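Local coordinates for protein superoxide dismutase (Chaetomium thermophilum, PDB 4BR6) that probably catalyses the dismutation of superoxide to oxygen and hydrogen peroxide at a manganese centre, protecting the cell from toxic radicals, at residues P16-A20 and R21-L25; F54-A57 and A58-P62; L81-A84 and S85-G88; F107-F110 and R111-N115. All blocks are in the same frame, centred on the assembly; numbering follows the deposited sequence.

Overall arrangement
The four contacts illustrate how a manganese superoxide dismutase fixes its helix ends, turns and helix faces locally, and they follow one another along the chain. Contact 1 starts helix 20-50 and contact 2 joins helix 54-59 to helix 61-79; both belong to the alpha-hairpin domain, yet their centres are about 36 Å apart because the length of helix 20-50 runs between them. Contact 3 lies in the loop from helix 61-79 to helix 94-104 and touches contact 1 through Tyr17 CE2 and Ala84 CB, 3.9 Å apart. Contact 4, on helix 107-119 of the C-terminal domain, is centred about 20 Å from contact 3. Contact 1 lies nearest the manganese; contacts 1, 2 and 4 reach other subunits, contact 2 with the most residues.

Contact 1 of 4, residues P16-A20 and R21-L25; sequences PYISA and RIMEL
Ser19 and Ile22 meet through both a polar bond and carbon contacts. Ser19 is the N-cap of helix 20-50, and its hydroxyl accepts the first-turn amide, with Ile22 N 3.3 Å from Ser19 OG. With chi1 at 71°, OG stands between its own backbone N and carbonyl carbon, turned toward the amide of Ile22. The same oxygen lies snugly against the isoleucine branch, 3.2 Å from Ile22 CG1. With an alanine here, the amide of Ile22 would probably lose its capping acceptor and the first turn would be more prone to fray. Two backbone bonds begin the helical ladder: Met23 N reaches Ser19 O at 3.1 Å, almost straight at the hydrogen (177°), and Glu24 N reaches Ala20 O.

This helix is the first long arm of the alpha-hairpin domain of iron/manganese superoxide dismutases, and one turn further on it supplies His26, a ligand of the manganese.

Apolar contact comes from Ile18, just ahead of the cap. Its CG2 methyl, anti to the backbone N, touches Ile22 CG2 at 3.7 Å and also the sulfur of Met23, with Ile18 CG2 3.8 Å from Met23 SD; the side chains cross at about a right angle in both pairs.

Charge pairing occupies another side of the helix. Arg21 NH1 donates to Glu24 OE1 at 2.7 Å in a salt bridge; the oxygen lies in the guanidinium plane, but NH1 meets it from above the carboxylate plane. Leu25 CD2 covers the centre of one guanidinium face, and Arg21 NE forms a salt bridge with Glu171 of the second subunit.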
loop_
_atom_site.group_PDB
_atom_site.type_symbol
_atom_site.label_atom_id
_atom_site.label_comp_id
_atom_site.label_asym_id
_atom_site.label_seq_id
_atom_site.Cartn_x
_atom_site.Cartn_y
_atom_site.Cartn_z
ATOM N N PRO B 16 -17.452 -21.062 24.495
ATOM C CA PRO B 16 -16.104 -20.621 24.864
ATOM C C PRO B 16 -15.206 -20.194 23.697
ATOM O O PRO B 16 -14.033 -19.921 23.925
ATOM C CB PRO B 16 -15.515 -21.870 25.522
ATOM C CG PRO B 16 -16.164 -23.005 24.794
ATOM C CD PRO B 16 -17.548 -22.533 24.426
ATOM N N TYR B 17 -15.725 -20.128 22.479
ATOM C CA TYR B 17 -14.847 -19.885 21.326
ATOM C C TYR B 17 -14.411 -18.429 21.203
ATOM O O TYR B 17 -13.226 -18.142 20.999
ATOM C CB TYR B 17 -15.504 -20.402 20.052
ATOM C CG TYR B 17 -15.887 -21.842 20.244
ATOM C CD1 TYR B 17 -14.922 -22.823 20.362
ATOM C CD2 TYR B 17 -17.213 -22.213 20.378
ATOM C CE1 TYR B 17 -15.270 -24.141 20.565
ATOM C CE2 TYR B 17 -17.569 -23.523 20.582
ATOM C CZ TYR B 17 -16.602 -24.484 20.678
ATOM O OH TYR B 17 -16.981 -25.798 20.884
ATOM N N ILE B 18 -15.366 -17.520 21.328
ATOM C CA ILE B 18 -15.069 -16.107 21.427
ATOM C C ILE B 18 -15.773 -15.578 22.682
ATOM O O ILE B 18 -16.964 -15.799 22.860
ATOM C CB ILE B 18 -15.569 -15.341 20.188
ATOM C CG1 ILE B 18 -15.014 -15.959 18.895
ATOM C CG2 ILE B 18 -15.177 -13.870 20.288
ATOM C CD1 ILE B 18 -15.647 -15.403 17.618
ATOM N N SER B 19 -15.031 -14.873 23.537
ATOM C CA SER B 19 -15.551 -14.391 24.808
ATOM C C SER B 19 -16.621 -13.305 24.627
ATOM O O SER B 19 -16.661 -12.606 23.613
ATOM C CB SER B 19 -14.408 -13.856 25.672
ATOM O OG SER B 19 -13.922 -12.642 25.148
ATOM N N ALA B 20 -17.488 -13.177 25.624
ATOM C CA ALA B 20 -18.567 -12.204 25.599
ATOM C C ALA B 20 -18.019 -10.787 25.615
ATOM O O ALA B 20 -18.611 -9.874 25.028
ATOM C CB ALA B 20 -19.476 -12.416 26.789
ATOM N N ARG B 21 -16.897 -10.584 26.296
ATOM C CA ARG B 21 -16.315 -9.250 26.339
ATOM C C ARG B 21 -15.826 -8.837 24.948
ATOM O O ARG B 21 -16.053 -7.706 24.521
ATOM C CB ARG B 21 -15.191 -9.143 27.380
ATOM C CG ARG B 21 -14.598 -7.734 27.507
ATOM C CD ARG B 21 -15.667 -6.666 27.746
ATOM N NE ARG B 21 -15.122 -5.393 28.241
ATOM C CZ ARG B 21 -15.848 -4.292 28.442
ATOM N NH1 ARG B 21 -17.144 -4.279 28.180
ATOM N NH2 ARG B 21 -15.276 -3.188 28.900
ATOM N N ILE B 22 -15.167 -9.754 24.240
ATOM C CA ILE B 22 -14.698 -9.473 22.893
ATOM C C ILE B 22 -15.878 -9.112 22.007
ATOM O O ILE B 22 -15.884 -8.056 21.379
ATOM C CB ILE B 22 -13.928 -10.660 22.294
ATOM C CG1 ILE B 22 -12.566 -10.795 22.983
ATOM C CG2 ILE B 22 -13.747 -10.488 20.775
ATOM C CD1 ILE B 22 -11.766 -12.020 22.594
ATOM N N MET B 23 -16.881 -9.983 21.975
ATOM C CA MET B 23 -18.060 -9.772 21.148
ATOM C C MET B 23 -18.707 -8.426 21.481
ATOM O O MET B 23 -19.030 -7.647 20.588
ATOM C CB MET B 23 -19.074 -10.898 21.344
ATOM C CG MET B 23 -18.666 -12.253 20.763
ATOM S SD MET B 23 -18.369 -12.280 18.973
ATOM C CE MET B 23 -19.909 -11.628 18.329
ATOM N N GLU B 24 -18.876 -8.154 22.771
ATOM C CA GLU B 24 -19.484 -6.903 23.226
ATOM C C GLU B 24 -18.753 -5.672 22.694
ATOM O O GLU B 24 -19.368 -4.775 22.102
ATOM C CB GLU B 24 -19.532 -6.846 24.760
ATOM C CG GLU B 24 -19.942 -5.469 25.308
ATOM C CD GLU B 24 -20.279 -5.491 26.784
ATOM O OE1 GLU B 24 -19.355 -5.714 27.595
ATOM O OE2 GLU B 24 -21.464 -5.283 27.126
ATOM N N LEU B 25 -17.443 -5.636 22.912
ATOM C CA LEU B 25 -16.598 -4.541 22.441
ATOM C C LEU B 25 -16.591 -4.450 20.921
ATOM O O LEU B 25 -16.770 -3.384 20.341
ATOM C CB LEU B 25 -15.155 -4.759 22.898
ATOM C CG LEU B 25 -14.821 -4.574 24.375
ATOM C CD1 LEU B 25 -13.356 -4.908 24.620
ATOM C CD2 LEU B 25 -15.118 -3.164 24.816
#

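Contact 2 of 4, residues F54-A57 and A58-P62; sequences FTKA and ASLAP
Lys56 and Ser59 meet one turn apart on helix 54-59, the short helix that comes between the two long arms of the alpha-hairpin domain in the chain. The side chain of Lys56 shows how a flexible chain can be laid along such a turn. Its CB points away from the residues that follow, and CG continues anti to the backbone N; a bend at chi2 (66°) then swings the chain back. CD consequently passes the serine hydroxyl, 3.9 Å from Ser59 OG, and CE comes alongside the leucine, 4.2 Å from Leu60 CD1. NZ, at the tip, donates to a water whose oxygen is 3.1 Å from Lys56 NZ.

Beneath this chain the backbone bonding changes span. Ala58 N reaches Phe54 O at 3.0 Å in the usual helical pattern, whereas Leu60 N bonds one residue nearer, to Ala57 O, arriving from above the carbonyl plane; its bond to Lys56 O is weak. Beyond the turn, Leu60 packs on Ala44 and Thr45 of helix 20-50, and Thr55 meets Leu72 of the third subunit. Ser59 OG is modelled as donating to Lys56 O at a doubtfully short 2.5 Å, and it accepts from the lysine-bound water at 2.8 Å.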
loop_
_atom_site.group_PDB
_atom_site.type_symbol
_atom_site.label_atom_id
_atom_site.label_comp_id
_atom_site.label_asym_id
_atom_site.label_seq_id
_atom_site.Cartn_x
_atom_site.Cartn_y
_atom_site.Cartn_z
ATOM N N PHE B 54 -13.903 20.241 -4.415
ATOM C CA PHE B 54 -13.534 18.891 -4.809
ATOM C C PHE B 54 -12.269 18.436 -4.105
ATOM O O PHE B 54 -12.033 17.242 -3.946
ATOM C CB PHE B 54 -13.359 18.854 -6.322
ATOM C CG PHE B 54 -14.574 19.323 -7.056
ATOM C CD1 PHE B 54 -15.661 18.491 -7.211
ATOM C CD2 PHE B 54 -14.648 20.614 -7.544
ATOM C CE1 PHE B 54 -16.791 18.927 -7.866
ATOM C CE2 PHE B 54 -15.775 21.050 -8.198
ATOM C CZ PHE B 54 -16.847 20.207 -8.357
ATOM N N THR B 55 -11.466 19.399 -3.671
ATOM C CA THR B 55 -10.259 19.099 -2.929
ATOM C C THR B 55 -10.665 18.396 -1.639
ATOM O O THR B 55 -10.133 17.338 -1.305
ATOM C CB THR B 55 -9.466 20.388 -2.640
ATOM O OG1 THR B 55 -8.981 20.917 -3.878
ATOM C CG2 THR B 55 -8.295 20.119 -1.720
ATOM N N LYS B 56 -11.635 18.973 -0.939
ATOM C CA LYS B 56 -12.104 18.429 0.326
ATOM C C LYS B 56 -12.791 17.087 0.100
ATOM O O LYS B 56 -12.553 16.119 0.828
ATOM C CB LYS B 56 -13.070 19.415 0.996
ATOM C CG LYS B 56 -13.669 18.934 2.305
ATOM C CD LYS B 56 -12.622 18.792 3.394
ATOM C CE LYS B 56 -13.233 18.316 4.702
ATOM N NZ LYS B 56 -12.189 18.096 5.735
ATOM N N ALA B 57 -13.654 17.039 -0.908
ATOM C CA ALA B 57 -14.390 15.824 -1.234
ATOM C C ALA B 57 -13.448 14.633 -1.391
ATOM O O ALA B 57 -13.630 13.601 -0.751
ATOM C CB ALA B 57 -15.201 16.025 -2.509
ATOM N N ALA B 58 -12.436 14.791 -2.238
ATOM C CA ALA B 58 -11.476 13.720 -2.507
ATOM C C ALA B 58 -10.687 13.321 -1.270
ATOM O O ALA B 58 -10.367 12.152 -1.095
ATOM C CB ALA B 58 -10.518 14.125 -3.614
ATOM N N SER B 59 -10.374 14.301 -0.430
ATOM C CA SER B 59 -9.594 14.089 0.788
ATOM C C SER B 59 -10.278 13.133 1.761
ATOM O O SER B 59 -9.629 12.550 2.629
ATOM C CB SER B 59 -9.373 15.423 1.494
ATOM O OG SER B 59 -10.522 15.780 2.221
ATOM N N LEU B 60 -11.590 12.993 1.621
ATOM C CA LEU B 60 -12.370 12.094 2.469
ATOM C C LEU B 60 -12.435 10.662 1.938
ATOM O O LEU B 60 -13.031 9.792 2.563
ATOM C CB LEU B 60 -13.783 12.653 2.645
ATOM C CG LEU B 60 -13.808 13.912 3.511
ATOM C CD1 LEU B 60 -14.962 14.822 3.108
ATOM C CD2 LEU B 60 -13.893 13.509 4.970
ATOM N N ALA B 61 -11.818 10.404 0.795
ATOM C CA ALA B 61 -11.838 9.053 0.247
ATOM C C ALA B 61 -11.280 7.981 1.215
ATOM O O ALA B 61 -11.929 6.968 1.421
ATOM C CB ALA B 61 -11.139 8.996 -1.118
ATOM N N PRO B 62 -10.090 8.204 1.818
ATOM C CA PRO B 62 -9.573 7.210 2.779
ATOM C C PRO B 62 -10.549 6.828 3.898
ATOM O O PRO B 62 -10.730 5.639 4.166
ATOM C CB PRO B 62 -8.352 7.912 3.377
ATOM C CG PRO B 62 -7.867 8.801 2.285
ATOM C CD PRO B 62 -9.124 9.296 1.602
HETATM O O HOH W 1 -10.279 15.788 5.023
#

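Contact 3 of 4, residues L81-A84 and S85-G88; sequences LAPA and SREG
Pro83 and Arg86 bound a type I beta turn held by one carbonyl: Pro83 O accepts from Arg86 N at 3.1 Å and from Gly88 N at 3.2 Å, the two donors arriving from opposite faces of the carbonyl plane. The chain folds back so closely that Gly88 CA sits 3.4 Å from Ala82 O in a CA-H...O contact.

Among the side chains, Pro83 lies against the arginine. Pro83 CG is 3.4 Å from Arg86 CZ, covering one guanidinium face toward its rim, and the bend of the arginine at chi3 (-112°) turns that face of the flat group toward Pro83 CG. Glu87 also curls back, bringing Glu87 OE2 to 3.7 Å from Ala82 CB. The pairing of this oxygen with Arg86 NH1 is long and purely electrostatic, because the oxygen stands well out of the guanidinium plane and no N-H points at it.

The turn belongs to the loop leading from helix 61-79 to helix 94-104. Pro83 packs on Tyr9 and Leu14 of the N-terminal region, while Ala82 pairs by backbone with Val184, in the loop between helices 174-180 and 187-195.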
loop_
_atom_site.group_PDB
_atom_site.type_symbol
_atom_site.label_atom_id
_atom_site.label_comp_id
_atom_site.label_asym_id
_atom_site.label_seq_id
_atom_site.Cartn_x
_atom_site.Cartn_y
_atom_site.Cartn_z
ATOM N N LEU B 81 -21.584 -15.914 11.796
ATOM C CA LEU B 81 -21.275 -16.448 13.114
ATOM C C LEU B 81 -22.593 -16.876 13.768
ATOM O O LEU B 81 -23.612 -16.198 13.629
ATOM C CB LEU B 81 -20.583 -15.411 14.011
ATOM C CG LEU B 81 -19.131 -15.014 13.718
ATOM C CD1 LEU B 81 -18.693 -13.933 14.667
ATOM C CD2 LEU B 81 -18.176 -16.200 13.807
ATOM N N ALA B 82 -22.569 -17.994 14.480
ATOM C CA ALA B 82 -23.738 -18.450 15.201
ATOM C C ALA B 82 -23.298 -19.358 16.341
ATOM O O ALA B 82 -22.238 -19.975 16.267
ATOM C CB ALA B 82 -24.691 -19.167 14.266
ATOM N N PRO B 83 -24.097 -19.415 17.420
ATOM C CA PRO B 83 -23.770 -20.295 18.549
ATOM C C PRO B 83 -23.587 -21.741 18.118
ATOM O O PRO B 83 -24.286 -22.200 17.223
ATOM C CB PRO B 83 -24.990 -20.172 19.463
ATOM C CG PRO B 83 -26.057 -19.501 18.626
ATOM C CD PRO B 83 -25.347 -18.671 17.645
ATOM N N ALA B 84 -22.658 -22.447 18.752
ATOM C CA ALA B 84 -22.340 -23.821 18.368
ATOM C C ALA B 84 -23.512 -24.777 18.580
ATOM O O ALA B 84 -23.587 -25.818 17.934
ATOM C CB ALA B 84 -21.129 -24.311 19.136
ATOM N N SER B 85 -24.429 -24.413 19.476
ATOM C CA SER B 85 -25.572 -25.267 19.798
ATOM C C SER B 85 -26.644 -25.182 18.731
ATOM O O SER B 85 -27.625 -25.909 18.790
ATOM C CB SER B 85 -26.186 -24.875 21.146
ATOM O OG SER B 85 -26.974 -23.703 21.047
ATOM N N ARG B 86 -26.455 -24.287 17.766
ATOM C CA ARG B 86 -27.436 -24.079 16.705
ATOM C C ARG B 86 -26.808 -24.178 15.323
ATOM O O ARG B 86 -26.438 -25.265 14.885
ATOM C CB ARG B 86 -28.125 -22.729 16.875
ATOM C CG ARG B 86 -28.954 -22.612 18.123
ATOM C CD ARG B 86 -29.754 -21.335 18.092
ATOM N NE ARG B 86 -29.306 -20.385 19.099
ATOM C CZ ARG B 86 -29.407 -19.062 18.995
ATOM N NH1 ARG B 86 -29.938 -18.494 17.923
ATOM N NH2 ARG B 86 -28.975 -18.299 19.977
ATOM N N GLU B 87 -26.686 -23.045 14.642
ATOM C CA GLU B 87 -26.346 -23.032 13.213
ATOM C C GLU B 87 -24.854 -22.800 12.993
ATOM O O GLU B 87 -24.391 -22.673 11.859
ATOM C CB GLU B 87 -27.146 -21.945 12.491
ATOM C CG GLU B 87 -28.455 -21.558 13.174
ATOM C CD GLU B 87 -28.338 -20.258 13.926
ATOM O OE1 GLU B 87 -28.469 -19.183 13.295
ATOM O OE2 GLU B 87 -28.102 -20.312 15.148
ATOM N N GLY B 88 -24.109 -22.753 14.088
ATOM C CA GLY B 88 -22.690 -22.483 14.032
ATOM C C GLY B 88 -21.936 -23.783 14.105
ATOM O O GLY B 88 -22.400 -24.737 14.722
#

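Contact 4 of 4, residues F107-F110 and R111-N115; sequences FETF and RKQMN
Phe110 and Met114 form a Met-aromatic pair on successive turns of helix 107-119, an example of how one helix face can become part of a domain core. The two side chains lie side by side and point the same way. Met114 SD is 3.8 Å from Phe110 CZ and 4.7 Å from the ring centroid, an oblique approach. Both chains leave with CG anti to the backbone N, at chi1 154° for Phe110, and the bend of the methionine at chi2 brings its sulfur beside the ring.

This face looks onto the antiparallel three-stranded sheet of the C-terminal alpha/beta domain: both residues touch Ile140 of strand 138-144, and Phe110 also meets Leu129. Replacing Phe110 by an alanine would probably open a gap against the sheet and leave the Met114 sulfur without the Phe110 ring beside it.

A second aromatic residue faces another way. Phe107 CE2 touches Arg111 CD at 3.9 Å and lies at the edge of the guanidinium, near its plane, with ring and guanidinium 85° apart. From there the extended arginine carries NH2 to a salt bridge with Glu179 of helix 174-180. Thr109 CG2 runs beside the glutamine amide, 3.9 Å from Gln113 NE2. The backbone underneath is regular, Arg111 N reaching Phe107 O at 2.8 Å and Met114 N reaching Phe110 O at 2.9 Å.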
loop_
_atom_site.group_PDB
_atom_site.type_symbol
_atom_site.label_atom_id
_atom_site.label_comp_id
_atom_site.label_asym_id
_atom_site.label_seq_id
_atom_site.Cartn_x
_atom_site.Cartn_y
_atom_site.Cartn_z
ATOM N N PHE B 107 -13.119 -29.998 2.482
ATOM C CA PHE B 107 -13.391 -28.927 3.436
ATOM C C PHE B 107 -12.188 -28.728 4.346
ATOM O O PHE B 107 -11.767 -27.601 4.627
ATOM C CB PHE B 107 -14.614 -29.247 4.297
ATOM C CG PHE B 107 -14.838 -28.258 5.411
ATOM C CD1 PHE B 107 -15.445 -27.048 5.160
ATOM C CD2 PHE B 107 -14.410 -28.526 6.698
ATOM C CE1 PHE B 107 -15.638 -26.133 6.176
ATOM C CE2 PHE B 107 -14.601 -27.609 7.713
ATOM C CZ PHE B 107 -15.220 -26.416 7.447
ATOM N N GLU B 108 -11.632 -29.840 4.805
ATOM C CA GLU B 108 -10.482 -29.797 5.694
ATOM C C GLU B 108 -9.295 -29.050 5.083
ATOM O O GLU B 108 -8.647 -28.271 5.766
ATOM C CB GLU B 108 -10.063 -31.210 6.084
ATOM C CG GLU B 108 -8.989 -31.254 7.155
ATOM C CD GLU B 108 -9.312 -32.234 8.271
ATOM O OE1 GLU B 108 -10.464 -32.229 8.756
ATOM O OE2 GLU B 108 -8.409 -33.005 8.667
ATOM N N THR B 109 -9.006 -29.305 3.810
ATOM C CA THR B 109 -7.895 -28.642 3.127
ATOM C C THR B 109 -8.159 -27.137 2.973
ATOM O O THR B 109 -7.254 -26.312 3.135
ATOM C CB THR B 109 -7.634 -29.272 1.743
ATOM O OG1 THR B 109 -7.068 -30.573 1.915
ATOM C CG2 THR B 109 -6.665 -28.439 0.923
ATOM N N PHE B 110 -9.396 -26.788 2.641
ATOM C CA PHE B 110 -9.808 -25.390 2.584
ATOM C C PHE B 110 -9.591 -24.720 3.936
ATOM O O PHE B 110 -9.118 -23.584 4.016
ATOM C CB PHE B 110 -11.285 -25.278 2.188
ATOM C CG PHE B 110 -11.955 -24.019 2.682
ATOM C CD1 PHE B 110 -11.723 -22.805 2.075
ATOM C CD2 PHE B 110 -12.802 -24.048 3.772
ATOM C CE1 PHE B 110 -12.329 -21.653 2.544
ATOM C CE2 PHE B 110 -13.408 -22.887 4.233
ATOM C CZ PHE B 110 -13.174 -21.705 3.617
ATOM N N ARG B 111 -9.964 -25.439 4.994
ATOM C CA ARG B 111 -9.843 -24.979 6.375
ATOM C C ARG B 111 -8.383 -24.778 6.776
ATOM O O ARG B 111 -8.044 -23.854 7.518
ATOM C CB ARG B 111 -10.487 -26.011 7.301
ATOM C CG ARG B 111 -10.491 -25.644 8.766
ATOM C CD ARG B 111 -11.262 -26.669 9.600
ATOM N NE ARG B 111 -10.982 -26.494 11.024
ATOM C CZ ARG B 111 -11.837 -26.759 12.011
ATOM N NH1 ARG B 111 -13.059 -27.219 11.745
ATOM N NH2 ARG B 111 -11.468 -26.552 13.274
ATOM N N LYS B 112 -7.533 -25.680 6.298
ATOM C CA LYS B 112 -6.085 -25.584 6.481
ATOM C C LYS B 112 -5.508 -24.367 5.776
ATOM O O LYS B 112 -4.760 -23.588 6.361
ATOM C CB LYS B 112 -5.429 -26.854 5.932
ATOM C CG LYS B 112 -3.943 -27.000 6.212
ATOM C CD LYS B 112 -3.454 -28.366 5.751
ATOM C CE LYS B 112 -2.487 -28.271 4.595
ATOM N NZ LYS B 112 -3.034 -27.491 3.448
ATOM N N GLN B 113 -5.857 -24.202 4.510
ATOM C CA GLN B 113 -5.304 -23.112 3.732
ATOM C C GLN B 113 -5.790 -21.768 4.242
ATOM O O GLN B 113 -5.043 -20.788 4.226
ATOM C CB GLN B 113 -5.662 -23.290 2.263
ATOM C CG GLN B 113 -4.823 -24.360 1.612
ATOM C CD GLN B 113 -5.315 -24.730 0.247
ATOM O OE1 GLN B 113 -6.418 -24.362 -0.147
ATOM N NE2 GLN B 113 -4.499 -25.471 -0.493
ATOM N N MET B 114 -7.041 -21.709 4.690
ATOM C CA MET B 114 -7.577 -20.442 5.173
ATOM C C MET B 114 -6.890 -20.055 6.471
ATOM O O MET B 114 -6.534 -18.897 6.675
ATOM C CB MET B 114 -9.083 -20.481 5.404
ATOM C CG MET B 114 -9.633 -19.099 5.766
ATOM S SD MET B 114 -11.144 -18.723 4.874
ATOM C CE MET B 114 -11.596 -17.091 5.456
ATOM N N ASN B 115 -6.712 -21.033 7.350
ATOM C CA ASN B 115 -5.965 -20.819 8.581
ATOM C C ASN B 115 -4.553 -20.299 8.321
ATOM O O ASN B 115 -4.072 -19.429 9.029
ATOM C CB ASN B 115 -5.908 -22.108 9.404
ATOM C CG ASN B 115 -7.219 -22.398 10.124
ATOM O OD1 ASN B 115 -8.074 -21.526 10.257
ATOM N ND2 ASN B 115 -7.371 -23.621 10.606
#